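Local coordinates for probable ABC transporter extracellular-binding protein YckB (Bacillus subtilis, PDB 2IEE) that probably serves as the solute-binding lipoprotein of an ABC transport system, capturing its substrate outside the cell membrane, at residues A[24-29]-A[85-90]; A[125-130]-A[148-153]. One frame throughout, in Å; residues are numbered along the deposited sequence.

Overall arrangement
Interaction 1 and interaction 2 lie on opposite sides of the chain's centre, with centres 34 Å apart and nearest atoms about 18 Å apart, so neither touches the other. Interaction 1 is a buried backbone ladder in the parallel sheet 64-69, 22-27, 86-87. Interaction 2 is a partly buried side-chain contact at the border of the six-stranded mixed sheet, where helix 142-149 gives way to edge strand 153-154. They follow one another along the chain and probably belong to the two different lobes expected of a solute-binding protein of family 3. Such proteins generally bind their solute between the lobes; interaction 1, 13 Å from the chain's centre, lies nearer the middle than interaction 2, at 23 Å.

Interaction 1: A[24-29]-A[85-90]; sequences VVATSG and DAAAND
Strands 22-27 and 86-87 run parallel, and backbone bonds join V24 and A26 to D85, A86 and A88. A26 is held at both ends: its N donates to A86 O (2.9 Å), and its O accepts A88 N (2.8 Å), which comes in almost in line with the carbonyl. At the start of the ladder V24 O receives D85 N at 2.9 Å and, more weakly, A86 N. A CA-H...O contact, V25 CA to A86 O at 3.4 Å, fills in beside these bonds.

Two side chains prolong the ladder. D85 curls back so that OD2 accepts V24 N, 2.8 Å away and nearly straight (174°); the donor uses the anti side of the oxygen and stands 25° out of the carboxylate plane. At the other end T27 OG1, turned anti to its own N (chi1 -171°), donates to A88 O at 2.8 Å. The hydroxyl thus takes the acceptor that S28 N would reach in a regular parallel ladder, and it is also bonded to S35 OG.

Apolar contacts fall on both faces. V25 CG1 meets A88 CB at 3.9 Å on the face lined by V25 and A86, where V54 of helix 49-60 packs. A26 CB and A87 CB, 4.4 Å apart, lie on the other face under M75 of helix 75-81.

Helices on both faces of a parallel sheet, with loops running on from the strand ends, are characteristic of an alpha/beta lobe of the type II periplasmic-binding-protein fold.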
loop_
_atom_site.group_PDB
_atom_site.type_symbol
_atom_site.label_atom_id
_atom_site.label_comp_id
_atom_site.label_asym_id
_atom_site.label_seq_id
_atom_site.Cartn_x
_atom_site.Cartn_y
_atom_site.Cartn_z
ATOM N N VAL A 24 -13.620 9.313 -13.206
ATOM C CA VAL A 24 -13.204 7.967 -13.572
ATOM C C VAL A 24 -11.861 7.679 -12.918
ATOM O O VAL A 24 -10.895 8.420 -13.118
ATOM C CB VAL A 24 -13.070 7.835 -15.104
ATOM C CG1 VAL A 24 -12.786 6.399 -15.482
ATOM C CG2 VAL A 24 -14.345 8.311 -15.776
ATOM N N VAL A 25 -11.791 6.609 -12.136
ATOM C CA VAL A 25 -10.554 6.281 -11.439
ATOM C C VAL A 25 -10.112 4.842 -11.649
ATOM O O VAL A 25 -10.889 3.902 -11.470
ATOM C CB VAL A 25 -10.693 6.534 -9.914
ATOM C CG1 VAL A 25 -9.337 6.378 -9.230
ATOM C CG2 VAL A 25 -11.261 7.921 -9.663
ATOM N N ALA A 26 -8.850 4.678 -12.022
ATOM C CA ALA A 26 -8.299 3.352 -12.243
ATOM C C ALA A 26 -7.735 2.807 -10.940
ATOM O O ALA A 26 -7.163 3.544 -10.134
ATOM C CB ALA A 26 -7.200 3.403 -13.304
ATOM N N THR A 27 -7.914 1.506 -10.745
ATOM C CA THR A 27 -7.419 0.813 -9.567
ATOM C C THR A 27 -7.378 -0.664 -9.946
ATOM O O THR A 27 -8.051 -1.083 -10.892
ATOM C CB THR A 27 -8.341 1.028 -8.351
ATOM O OG1 THR A 27 -7.702 0.517 -7.177
ATOM C CG2 THR A 27 -9.671 0.321 -8.550
ATOM N N SER A 28 -6.593 -1.452 -9.220
ATOM C CA SER A 28 -6.460 -2.863 -9.542
ATOM C C SER A 28 -7.482 -3.786 -8.893
ATOM O O SER A 28 -8.015 -4.681 -9.542
ATOM C CB SER A 28 -5.052 -3.342 -9.186
ATOM O OG SER A 28 -4.829 -3.284 -7.789
ATOM N N GLY A 29 -7.752 -3.577 -7.611
ATOM C CA GLY A 29 -8.692 -4.441 -6.926
ATOM C C GLY A 29 -8.005 -5.734 -6.520
ATOM O O GLY A 29 -8.662 -6.715 -6.166
ATOM N N ASP A 85 -9.497 9.721 -15.284
ATOM C CA ASP A 85 -9.174 11.010 -14.679
ATOM C C ASP A 85 -8.067 10.900 -13.635
ATOM O O ASP A 85 -7.383 11.882 -13.327
ATOM C CB ASP A 85 -10.416 11.619 -14.021
ATOM C CG ASP A 85 -11.554 11.830 -15.002
ATOM O OD1 ASP A 85 -11.308 12.371 -16.096
ATOM O OD2 ASP A 85 -12.699 11.464 -14.672
ATOM N N ALA A 86 -7.887 9.705 -13.086
ATOM C CA ALA A 86 -6.868 9.499 -12.077
ATOM C C ALA A 86 -6.651 8.019 -11.838
ATOM O O ALA A 86 -7.436 7.186 -12.287
ATOM C CB ALA A 86 -7.283 10.181 -10.776
ATOM N N ALA A 87 -5.573 7.703 -11.131
ATOM C CA ALA A 87 -5.242 6.323 -10.803
ATOM C C ALA A 87 -4.967 6.238 -9.302
ATOM O O ALA A 87 -4.202 7.039 -8.754
ATOM C CB ALA A 87 -4.021 5.877 -11.590
ATOM N N ALA A 88 -5.611 5.280 -8.645
ATOM C CA ALA A 88 -5.448 5.073 -7.207
ATOM C C ALA A 88 -5.081 3.609 -7.016
ATOM O O ALA A 88 -5.945 2.735 -7.030
ATOM C CB ALA A 88 -6.749 5.388 -6.479
ATOM N N ASN A 89 -3.797 3.337 -6.836
ATOM C CA ASN A 89 -3.374 1.959 -6.695
ATOM C C ASN A 89 -2.089 1.828 -5.897
ATOM O O ASN A 89 -1.115 1.259 -6.382
ATOM C CB ASN A 89 -3.181 1.346 -8.088
ATOM C CG ASN A 89 -3.165 -0.176 -8.063
ATOM O OD1 ASN A 89 -2.381 -0.809 -8.770
ATOM N ND2 ASN A 89 -4.047 -0.768 -7.258
ATOM N N ASP A 90 -2.079 2.373 -4.684
ATOM C CA ASP A 90 -0.912 2.272 -3.818
ATOM C C ASP A 90 0.364 2.728 -4.538
ATOM O O ASP A 90 1.434 2.145 -4.360
ATOM C CB ASP A 90 -0.775 0.814 -3.360
ATOM C CG ASP A 90 -0.045 0.679 -2.041
ATOM O OD1 ASP A 90 -0.420 1.381 -1.073
ATOM O OD2 ASP A 90 0.894 -0.141 -1.969
#

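Interaction 2: A[125-130]-A[148-153]; sequences KTLKDL and RKYGAK
D129 OD2 is gripped by two backbone N-H groups, fixing the turn that presents L127 to the ring of Y150. K125 N reaches this oxygen at 2.8 Å on its anti side, while T126 N, 3.1 Å from the same OD2, comes from above the carboxylate plane. With D129 N bonded back to T126 O, the carboxylate ties the short 3-10 segment 127-130 to the residues leading into it.

No hydrogen bond crosses to 148-153; the contact is made by packing. L127 CB sits over the centre of the Y150 ring, 3.8 Å from its centroid and 13° off the normal, a CH-pi contact. From there the leucine reaches along the ring, its CD1 lying 3.8 Å from Y150 OH. The backbone joins in, L127 O being 3.6 Å from Y150 CD1. Y150 CG lies anti to its carbonyl carbon (chi1 -75°), which lays the ring across the 3-10 segment. Replacing Y150 by an alanine would probably strip L127 of its aromatic cover and open a gap between the 3-10 segment and the helix end.

At the root of the ring, on the same side as L127, L130 CB packs on Y150 CB at 3.9 Å. L130 O also receives a CA-H...O contact from A152 CA at 3.3 Å, bringing the chain beyond the helix against the same turn. L127 continues inward onto I202 and Y204 of strand 197-214.

G151, at positive phi, is the C-prime residue of a Schellman motif closing helix 142-149, and its backbone bonds with G132. K153 then pairs with K133 and A135: a helix is capped and returned as the parallel edge strand 153-154 beside 134-136, a beta-alpha-beta crossover in the alpha/beta fold of this solute-binding family.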
loop_
_atom_site.group_PDB
_atom_site.type_symbol
_atom_site.label_atom_id
_atom_site.label_comp_id
_atom_site.label_asym_id
_atom_site.label_seq_id
_atom_site.Cartn_x
_atom_site.Cartn_y
_atom_site.Cartn_z
ATOM N N LYS A 125 19.489 -9.335 13.994
ATOM C CA LYS A 125 19.554 -8.107 14.787
ATOM C C LYS A 125 19.402 -6.869 13.896
ATOM O O LYS A 125 18.718 -5.907 14.258
ATOM C CB LYS A 125 20.874 -8.024 15.565
ATOM C CG LYS A 125 20.951 -8.944 16.784
ATOM C CD LYS A 125 22.236 -8.703 17.573
ATOM C CE LYS A 125 22.372 -9.663 18.759
ATOM N NZ LYS A 125 21.309 -9.499 19.801
ATOM N N THR A 126 20.052 -6.894 12.736
ATOM C CA THR A 126 19.984 -5.780 11.790
ATOM C C THR A 126 19.844 -6.373 10.389
ATOM O O THR A 126 19.933 -7.593 10.215
ATOM C CB THR A 126 21.270 -4.893 11.827
ATOM O OG1 THR A 126 22.411 -5.683 11.473
ATOM C CG2 THR A 126 21.487 -4.296 13.215
ATOM N N LEU A 127 19.636 -5.524 9.389
ATOM C CA LEU A 127 19.497 -6.010 8.019
ATOM C C LEU A 127 20.710 -6.831 7.603
ATOM O O LEU A 127 20.589 -7.808 6.866
ATOM C CB LEU A 127 19.306 -4.838 7.058
ATOM C CG LEU A 127 17.879 -4.293 6.964
ATOM C CD1 LEU A 127 17.875 -3.019 6.138
ATOM C CD2 LEU A 127 16.964 -5.358 6.341
ATOM N N LYS A 128 21.882 -6.433 8.085
ATOM C CA LYS A 128 23.109 -7.147 7.762
ATOM C C LYS A 128 23.035 -8.635 8.119
ATOM O O LYS A 128 23.681 -9.454 7.470
ATOM C CB LYS A 128 24.295 -6.506 8.493
ATOM C CG LYS A 128 25.596 -7.288 8.383
ATOM C CD LYS A 128 26.747 -6.541 9.057
ATOM C CE LYS A 128 28.003 -7.401 9.141
ATOM N NZ LYS A 128 27.758 -8.630 9.952
ATOM N N ASP A 129 22.254 -8.979 9.145
ATOM C CA ASP A 129 22.136 -10.373 9.572
ATOM C C ASP A 129 21.271 -11.232 8.653
ATOM O O ASP A 129 21.118 -12.437 8.871
ATOM C CB ASP A 129 21.605 -10.461 11.006
ATOM C CG ASP A 129 22.553 -9.842 12.025
ATOM O OD1 ASP A 129 23.787 -9.992 11.881
ATOM O OD2 ASP A 129 22.061 -9.219 12.988
ATOM N N LEU A 130 20.710 -10.613 7.623
ATOM C CA LEU A 130 19.891 -11.334 6.659
ATOM C C LEU A 130 20.791 -12.246 5.830
ATOM O O LEU A 130 20.320 -13.170 5.164
ATOM C CB LEU A 130 19.180 -10.344 5.742
ATOM C CG LEU A 130 17.656 -10.248 5.821
ATOM C CD1 LEU A 130 17.194 -10.109 7.259
ATOM C CD2 LEU A 130 17.211 -9.060 4.992
ATOM N N ARG A 148 17.917 -9.752 -1.123
ATOM C CA ARG A 148 19.055 -10.167 -1.934
ATOM C C ARG A 148 20.276 -9.281 -1.708
ATOM O O ARG A 148 21.392 -9.779 -1.568
ATOM C CB ARG A 148 18.677 -10.179 -3.423
ATOM C CG ARG A 148 17.786 -11.351 -3.825
ATOM C CD ARG A 148 17.714 -11.498 -5.341
ATOM N NE ARG A 148 16.739 -10.598 -5.949
ATOM C CZ ARG A 148 15.462 -10.908 -6.157
ATOM N NH1 ARG A 148 14.999 -12.104 -5.812
ATOM N NH2 ARG A 148 14.644 -10.018 -6.707
ATOM N N LYS A 149 20.059 -7.970 -1.670
ATOM C CA LYS A 149 21.144 -7.015 -1.455
ATOM C C LYS A 149 21.928 -7.349 -0.196
ATOM O O LYS A 149 23.115 -7.057 -0.098
ATOM C CB LYS A 149 20.581 -5.600 -1.331
ATOM C CG LYS A 149 21.614 -4.537 -0.983
ATOM C CD LYS A 149 20.941 -3.183 -0.802
ATOM C CE LYS A 149 21.944 -2.080 -0.493
ATOM N NZ LYS A 149 22.687 -2.346 0.771
ATOM N N TYR A 150 21.254 -7.961 0.770
ATOM C CA TYR A 150 21.897 -8.313 2.022
ATOM C C TYR A 150 22.368 -9.759 2.105
ATOM O O TYR A 150 22.794 -10.218 3.162
ATOM C CB TYR A 150 20.970 -7.967 3.183
ATOM C CG TYR A 150 20.939 -6.482 3.444
ATOM C CD1 TYR A 150 21.940 -5.871 4.196
ATOM C CD2 TYR A 150 19.945 -5.676 2.894
ATOM C CE1 TYR A 150 21.954 -4.496 4.395
ATOM C CE2 TYR A 150 19.947 -4.295 3.086
ATOM C CZ TYR A 150 20.957 -3.715 3.837
ATOM O OH TYR A 150 20.972 -2.355 4.027
ATOM N N GLY A 151 22.294 -10.473 0.986
ATOM C CA GLY A 151 22.775 -11.843 0.949
ATOM C C GLY A 151 21.879 -12.939 1.480
ATOM O O GLY A 151 22.368 -13.997 1.879
ATOM N N ALA A 152 20.572 -12.707 1.475
ATOM C CA ALA A 152 19.635 -13.710 1.965
ATOM C C ALA A 152 19.355 -14.749 0.889
ATOM O O ALA A 152 19.390 -14.444 -0.301
ATOM C CB ALA A 152 18.333 -13.045 2.395
ATOM N N LYS A 153 19.101 -15.981 1.309
ATOM C CA LYS A 153 18.778 -17.046 0.371
ATOM C C LYS A 153 17.309 -16.855 0.030
ATOM O O LYS A 153 16.470 -16.749 0.928
ATOM C CB LYS A 153 18.958 -18.419 1.020
ATOM C CG LYS A 153 20.350 -18.683 1.567
ATOM C CD LYS A 153 20.457 -20.090 2.136
ATOM C CE LYS A 153 21.851 -20.342 2.698
ATOM N NZ LYS A 153 21.988 -21.740 3.185
#